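Local structure of penicillin-binding protein PbpB (Mycobacterium tuberculosis, 6KGU) at residues A[222-233]-A[390-401]; A[337-346]-A[366-377]. The protein cross-links peptidoglycan built from lipid intermediates during cell-wall synthesis, and binds penicillin and other beta-lactam antibiotics. One frame throughout, in Å; residues are numbered along the deposited sequence.

Contact 1 and contact 2 both belong to the penicillin-binding transpeptidase domain; their centres lie about 24 Å apart and the two do not touch (nearest atoms about 6 Å). Contact 1 is core: 13 of its 15 touching residues are buried, and its centre is about 6 Å from that of the chain. Contact 2, about 23 Å from that centre, is only partly buried. The first packs a strand on a helix through aliphatic branches and ends in one hydrogen bond from a glutamine amide; the second lays a loop on a helix, mostly through aromatic and proline rings, with one water bridging a tyrosine hydroxyl and a loop carbonyl. Contact 2 is nested in the loop that contact 1 closes.

Contact 1 (A[222-233]-A[390-401]); sequences SAVVLDAKTGEV and LLQMTGMYQAIA
Helix 390-401 packs on strand 220-227, an element of the antiparallel sheet in the transpeptidase fold; the axes of segments 222-227 and 390-401 approach to 8.6 Å, crossing at -36°. Side chains of Val224 and Leu226 point at the helix and carry the apolar part. In Val224 the two branches divide the work: CG2 lies 3.9 Å from Leu390 CD2, the two side chains sliding past each other in opposite directions, while CG1 meets Leu391 CD1 and the Thr394 methyl. Leu226 crosses Leu391 at about a right angle, and its CG rests 3.7 Å from Thr394 CG2. That methyl is turned to the strand because it stands anti to the backbone N of Thr394, which leaves OG1 to donate to Leu390 O at 2.8 Å; Thr394 N reaches the same oxygen from the opposite face of its plane. At the turn after the strand, Gln398 NE2 donates to Ala228 O (2.9 Å, N-H...O 149°), tilted from the carbonyl plane. The side chain bends at chi2 to bring the amide there, and Gln398 OE1 accepts from Val407 N, so both ends of the amide are held. Ala228 CB and Ala401 CB meet at 4.0 Å beside it. Strand 509-516 flanks this packing, Val510 touching Thr394 and Ala401, while Met396 and Ile400 pack against helix 272-281.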
loop_
_atom_site.group_PDB
_atom_site.type_symbol
_atom_site.label_atom_id
_atom_site.label_comp_id
_atom_site.label_asym_id
_atom_site.label_seq_id
_atom_site.Cartn_x
_atom_site.Cartn_y
_atom_site.Cartn_z
ATOM N N SER A 222 -8.175 2.780 -3.241
ATOM C CA SER A 222 -6.841 2.847 -3.810
ATOM C C SER A 222 -6.138 1.528 -3.528
ATOM O O SER A 222 -6.546 0.762 -2.654
ATOM C CB SER A 222 -6.056 4.036 -3.253
ATOM O OG SER A 222 -6.006 3.933 -1.857
ATOM N N ALA A 223 -5.092 1.259 -4.305
ATOM C CA ALA A 223 -4.380 -0.007 -4.241
ATOM C C ALA A 223 -2.948 0.214 -4.714
ATOM O O ALA A 223 -2.683 1.037 -5.602
ATOM C CB ALA A 223 -5.055 -1.112 -5.089
ATOM N N VAL A 224 -2.031 -0.534 -4.114
ATOM C CA VAL A 224 -0.610 -0.478 -4.440
ATOM C C VAL A 224 -0.119 -1.910 -4.588
ATOM O O VAL A 224 -0.460 -2.774 -3.772
ATOM C CB VAL A 224 0.199 0.261 -3.347
ATOM C CG1 VAL A 224 1.726 0.085 -3.573
ATOM C CG2 VAL A 224 -0.202 1.763 -3.289
ATOM N N VAL A 225 0.661 -2.168 -5.631
ATOM C CA VAL A 225 1.314 -3.454 -5.822
ATOM C C VAL A 225 2.817 -3.212 -5.841
ATOM O O VAL A 225 3.319 -2.468 -6.690
ATOM C CB VAL A 225 0.866 -4.151 -7.115
ATOM C CG1 VAL A 225 1.622 -5.487 -7.261
ATOM C CG2 VAL A 225 -0.672 -4.376 -7.123
ATOM N N LEU A 226 3.532 -3.859 -4.929
ATOM C CA LEU A 226 4.980 -3.781 -4.892
ATOM C C LEU A 226 5.606 -5.103 -5.302
ATOM O O LEU A 226 5.081 -6.178 -5.003
ATOM C CB LEU A 226 5.484 -3.416 -3.491
ATOM C CG LEU A 226 5.038 -2.097 -2.853
ATOM C CD1 LEU A 226 5.713 -1.940 -1.477
ATOM C CD2 LEU A 226 5.365 -0.918 -3.756
ATOM N N ASP A 227 6.750 -5.015 -5.974
ATOM C CA ASP A 227 7.598 -6.186 -6.109
ATOM C C ASP A 227 8.120 -6.586 -4.736
ATOM O O ASP A 227 8.690 -5.760 -4.016
ATOM C CB ASP A 227 8.770 -5.918 -7.059
ATOM C CG ASP A 227 9.723 -7.096 -7.118
ATOM O OD1 ASP A 227 9.443 -8.039 -7.862
ATOM O OD2 ASP A 227 10.721 -7.105 -6.367
ATOM N N ALA A 228 7.925 -7.859 -4.379
ATOM C CA ALA A 228 8.227 -8.311 -3.024
ATOM C C ALA A 228 9.692 -8.109 -2.668
ATOM O O ALA A 228 10.007 -7.659 -1.563
ATOM C CB ALA A 228 7.848 -9.785 -2.864
ATOM N N LYS A 229 10.606 -8.440 -3.584
ATOM C CA LYS A 229 12.026 -8.440 -3.234
ATOM C C LYS A 229 12.638 -7.043 -3.285
ATOM O O LYS A 229 13.419 -6.675 -2.399
ATOM C CB LYS A 229 12.792 -9.380 -4.165
ATOM C CG LYS A 229 12.679 -10.885 -3.823
ATOM C CD LYS A 229 13.270 -11.753 -4.958
ATOM C CE LYS A 229 13.449 -13.227 -4.567
ATOM N NZ LYS A 229 14.544 -13.393 -3.557
ATOM N N THR A 230 12.302 -6.256 -4.310
ATOM C CA THR A 230 12.902 -4.942 -4.535
ATOM C C THR A 230 12.070 -3.783 -4.005
ATOM O O THR A 230 12.598 -2.665 -3.903
ATOM C CB THR A 230 13.114 -4.695 -6.034
ATOM O OG1 THR A 230 11.835 -4.571 -6.678
ATOM C CG2 THR A 230 13.881 -5.844 -6.670
ATOM N N GLY A 231 10.781 -3.999 -3.712
ATOM C CA GLY A 231 9.920 -2.893 -3.323
ATOM C C GLY A 231 9.626 -1.902 -4.423
ATOM O O GLY A 231 9.084 -0.827 -4.148
ATOM N N GLU A 232 9.940 -2.231 -5.670
ATOM C CA GLU A 232 9.577 -1.340 -6.755
ATOM C C GLU A 232 8.060 -1.286 -6.878
ATOM O O GLU A 232 7.360 -2.266 -6.609
ATOM C CB GLU A 232 10.219 -1.791 -8.069
ATOM C CG GLU A 232 11.737 -1.614 -8.107
ATOM C CD GLU A 232 12.350 -1.912 -9.470
ATOM O OE1 GLU A 232 11.788 -2.735 -10.233
ATOM O OE2 GLU A 232 13.405 -1.315 -9.778
ATOM N N VAL A 233 7.558 -0.115 -7.256
ATOM C CA VAL A 233 6.123 0.107 -7.411
ATOM C C VAL A 233 5.694 -0.390 -8.788
ATOM O O VAL A 233 6.001 0.238 -9.808
ATOM C CB VAL A 233 5.766 1.583 -7.231
ATOM C CG1 VAL A 233 4.278 1.793 -7.518
ATOM C CG2 VAL A 233 6.151 2.051 -5.806
ATOM N N LEU A 390 -1.175 4.445 2.356
ATOM C CA LEU A 390 -1.269 3.141 1.712
ATOM C C LEU A 390 0.106 2.608 1.330
ATOM O O LEU A 390 0.379 1.408 1.472
ATOM C CB LEU A 390 -2.169 3.233 0.469
ATOM C CG LEU A 390 -2.518 1.870 -0.145
ATOM C CD1 LEU A 390 -3.081 0.959 0.925
ATOM C CD2 LEU A 390 -3.523 2.004 -1.314
ATOM N N LEU A 391 0.984 3.482 0.826
ATOM C CA LEU A 391 2.312 3.021 0.420
ATOM C C LEU A 391 3.124 2.543 1.621
ATOM O O LEU A 391 3.802 1.509 1.552
ATOM C CB LEU A 391 3.057 4.138 -0.325
ATOM C CG LEU A 391 4.461 3.770 -0.799
ATOM C CD1 LEU A 391 4.430 2.602 -1.798
ATOM C CD2 LEU A 391 5.157 4.994 -1.411
ATOM N N GLN A 392 3.100 3.314 2.719
ATOM C CA GLN A 392 3.754 2.883 3.954
ATOM C C GLN A 392 3.200 1.541 4.436
ATOM O O GLN A 392 3.956 0.649 4.831
ATOM C CB GLN A 392 3.552 3.938 5.045
ATOM C CG GLN A 392 4.407 5.183 4.871
ATOM C CD GLN A 392 4.119 6.212 5.933
ATOM O OE1 GLN A 392 2.971 6.364 6.351
ATOM N NE2 GLN A 392 5.157 6.940 6.370
ATOM N N MET A 393 1.871 1.412 4.469
ATOM C CA MET A 393 1.250 0.159 4.893
ATOM C C MET A 393 1.749 -0.999 4.046
ATOM O O MET A 393 2.207 -2.022 4.572
ATOM C CB MET A 393 -0.276 0.285 4.793
ATOM C CG MET A 393 -1.056 -0.941 5.251
ATOM S SD MET A 393 -2.824 -0.783 4.861
ATOM C CE MET A 393 -2.920 -1.720 3.332
ATOM N N THR A 394 1.683 -0.841 2.723
ATOM C CA THR A 394 2.171 -1.870 1.816
ATOM C C THR A 394 3.665 -2.122 2.009
ATOM O O THR A 394 4.130 -3.260 1.893
ATOM C CB THR A 394 1.860 -1.459 0.376
ATOM O OG1 THR A 394 0.472 -1.111 0.286
ATOM C CG2 THR A 394 2.133 -2.586 -0.581
ATOM N N GLY A 395 4.432 -1.071 2.306
ATOM C CA GLY A 395 5.863 -1.246 2.503
ATOM C C GLY A 395 6.188 -2.078 3.731
ATOM O O GLY A 395 7.188 -2.808 3.743
ATOM N N MET A 396 5.340 -2.004 4.764
ATOM C CA MET A 396 5.499 -2.856 5.944
ATOM C C MET A 396 5.452 -4.322 5.568
ATOM O O MET A 396 6.265 -5.125 6.041
ATOM C CB MET A 396 4.399 -2.567 6.967
ATOM C CG MET A 396 4.589 -1.307 7.768
ATOM S SD MET A 396 3.888 -1.484 9.415
ATOM C CE MET A 396 2.124 -1.496 9.094
ATOM N N TYR A 397 4.463 -4.701 4.757
ATOM C CA TYR A 397 4.314 -6.102 4.386
ATOM C C TYR A 397 5.405 -6.523 3.409
ATOM O O TYR A 397 5.774 -7.702 3.359
ATOM C CB TYR A 397 2.902 -6.338 3.826
ATOM C CG TYR A 397 1.878 -6.380 4.943
ATOM C CD1 TYR A 397 1.561 -5.229 5.662
ATOM C CD2 TYR A 397 1.259 -7.578 5.314
ATOM C CE1 TYR A 397 0.635 -5.258 6.719
ATOM C CE2 TYR A 397 0.347 -7.620 6.368
ATOM C CZ TYR A 397 0.043 -6.454 7.066
ATOM O OH TYR A 397 -0.866 -6.472 8.103
ATOM N N GLN A 398 5.964 -5.561 2.667
ATOM C CA GLN A 398 7.111 -5.859 1.812
ATOM C C GLN A 398 8.310 -6.315 2.633
ATOM O O GLN A 398 9.065 -7.204 2.205
ATOM C CB GLN A 398 7.470 -4.630 0.969
ATOM C CG GLN A 398 8.608 -4.878 -0.014
ATOM C CD GLN A 398 9.955 -4.728 0.626
ATOM O OE1 GLN A 398 10.103 -4.022 1.630
ATOM N NE2 GLN A 398 10.946 -5.410 0.074
ATOM N N ALA A 399 8.513 -5.710 3.812
ATOM C CA ALA A 399 9.624 -6.113 4.671
ATOM C C ALA A 399 9.518 -7.587 5.033
ATOM O O ALA A 399 10.510 -8.329 5.012
ATOM C CB ALA A 399 9.642 -5.266 5.950
ATOM N N ILE A 400 8.307 -8.018 5.394
ATOM C CA ILE A 400 8.073 -9.400 5.782
ATOM C C ILE A 400 8.140 -10.310 4.564
ATOM O O ILE A 400 8.634 -11.442 4.637
ATOM C CB ILE A 400 6.710 -9.482 6.500
ATOM C CG1 ILE A 400 6.796 -8.786 7.866
ATOM C CG2 ILE A 400 6.220 -10.928 6.602
ATOM C CD1 ILE A 400 7.833 -9.431 8.809
ATOM N N ALA A 401 7.637 -9.831 3.425
ATOM C CA ALA A 401 7.744 -10.592 2.184
ATOM C C ALA A 401 9.208 -10.842 1.810
ATOM O O ALA A 401 9.559 -11.922 1.326
ATOM C CB ALA A 401 7.039 -9.836 1.059
#

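Contact 2 (A[337-346]-A[366-377]); sequences GPERYYDMLR and VPPIDQWSGSTF
Ile369 lies over the Tyr342 ring and Pro338 over that of Phe377, two CH-pi contacts between the loop 366-377 and helix 338-347. Ile369 CB stands 4.1 Å from the centroid of the Tyr342 ring and Pro338 CG 4.0 Å from that of the Phe377 ring, both near the ring normal. A chi1 of 178° carries the Tyr342 ring away from its own backbone N and onto Pro367, Pro368 and Ile369; Arg346 CG, from the same helix, lies over the rim of the opposite face.

Among the aromatic pairs, Phe377 turns its edge to the face of Tyr341 in an offset edge-to-face contact, planes at 64°. Trp372 meets Tyr342 obliquely, its CZ2 lying 3.7 Å from Tyr342 CD1, and presses CZ3 on Pro338 CB at 3.6 Å.

Aliphatic contacts add to these: Val366 CG1 lies 3.9 Å from Leu345 CD1, and Ile369 CD1 rests on the first helical turn, by Pro338 and Glu339.

Polar links are few. No direct hydrogen bond joins the segments, but a water bonded to Tyr342 OH (2.6 Å) also donates to Val366 O. Within the loop, Trp372 NE1 donates to Pro367 O at 2.7 Å, which helps fix the indole's orientation.

This is loop-on-helix packing of the transpeptidase domain: the loop between helices 338-347 and 390-401 folds back over the first of them. On that helix, Tyr341 also touches Asn271 and Val274, with its side chain about 11 Å from that of Ser269, the probable acyl-ester nucleophile.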
loop_
_atom_site.group_PDB
_atom_site.type_symbol
_atom_site.label_atom_id
_atom_site.label_comp_id
_atom_site.label_asym_id
_atom_site.label_seq_id
_atom_site.Cartn_x
_atom_site.Cartn_y
_atom_site.Cartn_z
ATOM N N GLY A 337 6.619 -5.055 25.355
ATOM C CA GLY A 337 6.936 -3.832 26.058
ATOM C C GLY A 337 6.932 -2.626 25.132
ATOM O O GLY A 337 7.120 -2.749 23.916
ATOM N N PRO A 338 6.708 -1.431 25.702
ATOM C CA PRO A 338 6.635 -0.207 24.877
ATOM C C PRO A 338 7.894 0.095 24.079
ATOM O O PRO A 338 7.802 0.462 22.897
ATOM C CB PRO A 338 6.362 0.893 25.918
ATOM C CG PRO A 338 5.725 0.196 27.056
ATOM C CD PRO A 338 6.341 -1.176 27.109
ATOM N N GLU A 339 9.073 -0.055 24.692
ATOM C CA GLU A 339 10.320 0.320 24.029
ATOM C C GLU A 339 10.594 -0.543 22.807
ATOM O O GLU A 339 10.892 -0.030 21.723
ATOM C CB GLU A 339 11.485 0.218 25.008
ATOM C CG GLU A 339 11.581 1.396 25.962
ATOM C CD GLU A 339 12.980 1.568 26.523
ATOM O OE1 GLU A 339 13.584 0.558 26.945
ATOM O OE2 GLU A 339 13.487 2.713 26.521
ATOM N N ARG A 340 10.551 -1.865 22.969
ATOM C CA ARG A 340 10.801 -2.719 21.819
ATOM C C ARG A 340 9.690 -2.561 20.786
ATOM O O ARG A 340 9.950 -2.600 19.582
ATOM C CB ARG A 340 10.957 -4.177 22.258
ATOM C CG ARG A 340 12.298 -4.469 22.943
ATOM C CD ARG A 340 12.503 -5.944 23.327
ATOM N NE ARG A 340 11.471 -6.444 24.241
ATOM C CZ ARG A 340 11.559 -7.597 24.909
ATOM N NH1 ARG A 340 12.641 -8.361 24.773
ATOM N NH2 ARG A 340 10.571 -7.988 25.711
ATOM N N TYR A 341 8.451 -2.348 21.232
ATOM C CA TYR A 341 7.376 -2.141 20.273
ATOM C C TYR A 341 7.618 -0.878 19.450
ATOM O O TYR A 341 7.562 -0.906 18.217
ATOM C CB TYR A 341 6.024 -2.063 20.967
ATOM C CG TYR A 341 4.943 -1.938 19.932
ATOM C CD1 TYR A 341 4.493 -3.059 19.235
ATOM C CD2 TYR A 341 4.422 -0.692 19.590
ATOM C CE1 TYR A 341 3.524 -2.940 18.239
ATOM C CE2 TYR A 341 3.463 -0.561 18.617
ATOM C CZ TYR A 341 3.018 -1.682 17.932
ATOM O OH TYR A 341 2.061 -1.533 16.948
ATOM N N TYR A 342 7.884 0.247 20.118
ATOM C CA TYR A 342 8.139 1.479 19.380
ATOM C C TYR A 342 9.348 1.339 18.459
ATOM O O TYR A 342 9.355 1.880 17.346
ATOM C CB TYR A 342 8.332 2.648 20.345
ATOM C CG TYR A 342 8.638 3.952 19.650
ATOM C CD1 TYR A 342 7.634 4.680 19.037
ATOM C CD2 TYR A 342 9.928 4.461 19.622
ATOM C CE1 TYR A 342 7.903 5.877 18.406
ATOM C CE2 TYR A 342 10.212 5.665 18.992
ATOM C CZ TYR A 342 9.191 6.368 18.393
ATOM O OH TYR A 342 9.451 7.562 17.763
ATOM N N ASP A 343 10.371 0.600 18.888
ATOM C CA ASP A 343 11.526 0.424 18.014
ATOM C C ASP A 343 11.128 -0.311 16.742
ATOM O O ASP A 343 11.604 0.017 15.649
ATOM C CB ASP A 343 12.647 -0.326 18.734
ATOM C CG ASP A 343 13.923 -0.405 17.906
ATOM O OD1 ASP A 343 14.566 0.645 17.724
ATOM O OD2 ASP A 343 14.289 -1.507 17.442
ATOM N N MET A 344 10.229 -1.289 16.863
ATOM C CA MET A 344 9.804 -2.052 15.695
ATOM C C MET A 344 8.979 -1.192 14.742
ATOM O O MET A 344 9.172 -1.260 13.521
ATOM C CB MET A 344 9.023 -3.288 16.152
ATOM C CG MET A 344 8.605 -4.208 15.043
ATOM S SD MET A 344 9.974 -5.125 14.361
ATOM C CE MET A 344 10.239 -6.332 15.652
ATOM N N LEU A 345 8.048 -0.391 15.285
ATOM C CA LEU A 345 7.304 0.580 14.479
ATOM C C LEU A 345 8.236 1.404 13.608
ATOM O O LEU A 345 7.982 1.602 12.414
ATOM C CB LEU A 345 6.507 1.539 15.370
ATOM C CG LEU A 345 5.170 1.266 16.032
ATOM C CD1 LEU A 345 4.770 2.463 16.900
ATOM C CD2 LEU A 345 4.058 0.931 15.016
ATOM N N ARG A 346 9.307 1.933 14.206
ATOM C CA ARG A 346 10.238 2.773 13.458
ATOM C C ARG A 346 10.977 1.972 12.398
ATOM O O ARG A 346 11.156 2.446 11.270
ATOM C CB ARG A 346 11.229 3.434 14.419
ATOM C CG ARG A 346 10.639 4.574 15.221
ATOM C CD ARG A 346 10.876 5.887 14.502
ATOM N NE ARG A 346 9.635 6.631 14.335
ATOM C CZ ARG A 346 9.521 7.735 13.609
ATOM N NH1 ARG A 346 10.582 8.237 12.981
ATOM N NH2 ARG A 346 8.342 8.335 13.519
ATOM N N VAL A 366 3.291 9.155 13.801
ATOM C CA VAL A 366 3.516 8.189 14.866
ATOM C C VAL A 366 3.988 8.947 16.103
ATOM O O VAL A 366 5.086 9.513 16.096
ATOM C CB VAL A 366 4.559 7.125 14.485
ATOM C CG1 VAL A 366 4.772 6.165 15.654
ATOM C CG2 VAL A 366 4.178 6.376 13.202
ATOM N N PRO A 367 3.235 8.960 17.195
ATOM C CA PRO A 367 3.692 9.662 18.418
ATOM C C PRO A 367 4.978 9.060 18.958
ATOM O O PRO A 367 5.046 7.853 19.240
ATOM C CB PRO A 367 2.526 9.464 19.401
ATOM C CG PRO A 367 1.789 8.282 18.897
ATOM C CD PRO A 367 1.955 8.269 17.393
ATOM N N PRO A 368 6.034 9.865 19.085
ATOM C CA PRO A 368 7.280 9.358 19.673
ATOM C C PRO A 368 7.067 8.909 21.114
ATOM O O PRO A 368 6.162 9.377 21.811
ATOM C CB PRO A 368 8.237 10.560 19.588
ATOM C CG PRO A 368 7.352 11.745 19.496
ATOM C CD PRO A 368 6.126 11.296 18.743
ATOM N N ILE A 369 7.895 7.957 21.546
ATOM C CA ILE A 369 7.612 7.284 22.807
ATOM C C ILE A 369 7.733 8.243 23.993
ATOM O O ILE A 369 6.947 8.149 24.946
ATOM C CB ILE A 369 8.506 6.036 22.958
ATOM C CG1 ILE A 369 8.037 5.180 24.140
ATOM C CG2 ILE A 369 9.987 6.402 23.045
ATOM C CD1 ILE A 369 8.799 3.864 24.281
ATOM N N ASP A 370 8.659 9.212 23.941
ATOM C CA ASP A 370 8.792 10.121 25.075
ATOM C C ASP A 370 7.570 11.011 25.270
ATOM O O ASP A 370 7.472 11.670 26.310
ATOM C CB ASP A 370 10.055 10.982 24.948
ATOM C CG ASP A 370 10.136 11.742 23.636
ATOM O OD1 ASP A 370 9.178 11.693 22.833
ATOM O OD2 ASP A 370 11.176 12.403 23.418
ATOM N N GLN A 371 6.622 11.016 24.335
ATOM C CA GLN A 371 5.393 11.783 24.483
ATOM C C GLN A 371 4.158 10.907 24.649
ATOM O O GLN A 371 3.042 11.428 24.639
ATOM C CB GLN A 371 5.226 12.724 23.289
ATOM C CG GLN A 371 6.457 13.595 23.072
ATOM C CD GLN A 371 6.427 14.354 21.762
ATOM O OE1 GLN A 371 5.365 14.548 21.163
ATOM N NE2 GLN A 371 7.600 14.776 21.299
ATOM N N TRP A 372 4.323 9.598 24.824
ATOM C CA TRP A 372 3.166 8.719 24.971
ATOM C C TRP A 372 2.367 9.066 26.225
ATOM O O TRP A 372 2.927 9.407 27.270
ATOM C CB TRP A 372 3.609 7.254 25.034
ATOM C CG TRP A 372 4.031 6.664 23.707
ATOM C CD1 TRP A 372 4.237 7.335 22.531
ATOM C CD2 TRP A 372 4.282 5.278 23.423
ATOM N NE1 TRP A 372 4.613 6.456 21.541
ATOM C CE2 TRP A 372 4.642 5.188 22.062
ATOM C CE3 TRP A 372 4.231 4.107 24.189
ATOM C CZ2 TRP A 372 4.962 3.975 21.455
ATOM C CZ3 TRP A 372 4.542 2.901 23.582
ATOM C CH2 TRP A 372 4.899 2.843 22.227
ATOM N N SER A 373 1.045 8.974 26.120
ATOM C CA SER A 373 0.209 9.047 27.303
ATOM C C SER A 373 0.212 7.690 28.005
ATOM O O SER A 373 0.870 6.736 27.580
ATOM C CB SER A 373 -1.211 9.456 26.933
ATOM O OG SER A 373 -1.949 8.315 26.527
ATOM N N GLY A 374 -0.546 7.588 29.092
ATOM C CA GLY A 374 -0.669 6.290 29.729
ATOM C C GLY A 374 -1.420 5.271 28.902
ATOM O O GLY A 374 -1.337 4.076 29.201
ATOM N N SER A 375 -2.128 5.717 27.860
ATOM C CA SER A 375 -3.013 4.873 27.073
ATOM C C SER A 375 -2.540 4.644 25.637
ATOM O O SER A 375 -3.187 3.879 24.907
ATOM C CB SER A 375 -4.415 5.485 27.046
ATOM O OG SER A 375 -4.419 6.670 26.264
ATOM N N THR A 376 -1.454 5.297 25.207
ATOM C CA THR A 376 -0.913 5.091 23.863
ATOM C C THR A 376 -0.640 3.620 23.580
ATOM O O THR A 376 -1.020 3.095 22.524
ATOM C CB THR A 376 0.385 5.876 23.684
ATOM O OG1 THR A 376 0.204 7.210 24.160
ATOM C CG2 THR A 376 0.782 5.899 22.211
ATOM N N PHE A 377 0.041 2.944 24.512
ATOM C CA PHE A 377 0.441 1.562 24.291
ATOM C C PHE A 377 -0.753 0.616 24.215
ATOM O O PHE A 377 -0.631 -0.473 23.645
ATOM C CB PHE A 377 1.409 1.110 25.388
ATOM C CG PHE A 377 2.145 -0.172 25.060
ATOM C CD1 PHE A 377 2.722 -0.355 23.811
ATOM C CD2 PHE A 377 2.267 -1.185 26.000
ATOM C CE1 PHE A 377 3.413 -1.520 23.512
ATOM C CE2 PHE A 377 2.956 -2.357 25.707
ATOM C CZ PHE A 377 3.531 -2.526 24.466
HETATM O O HOH W 1 7.808 8.411 15.984
#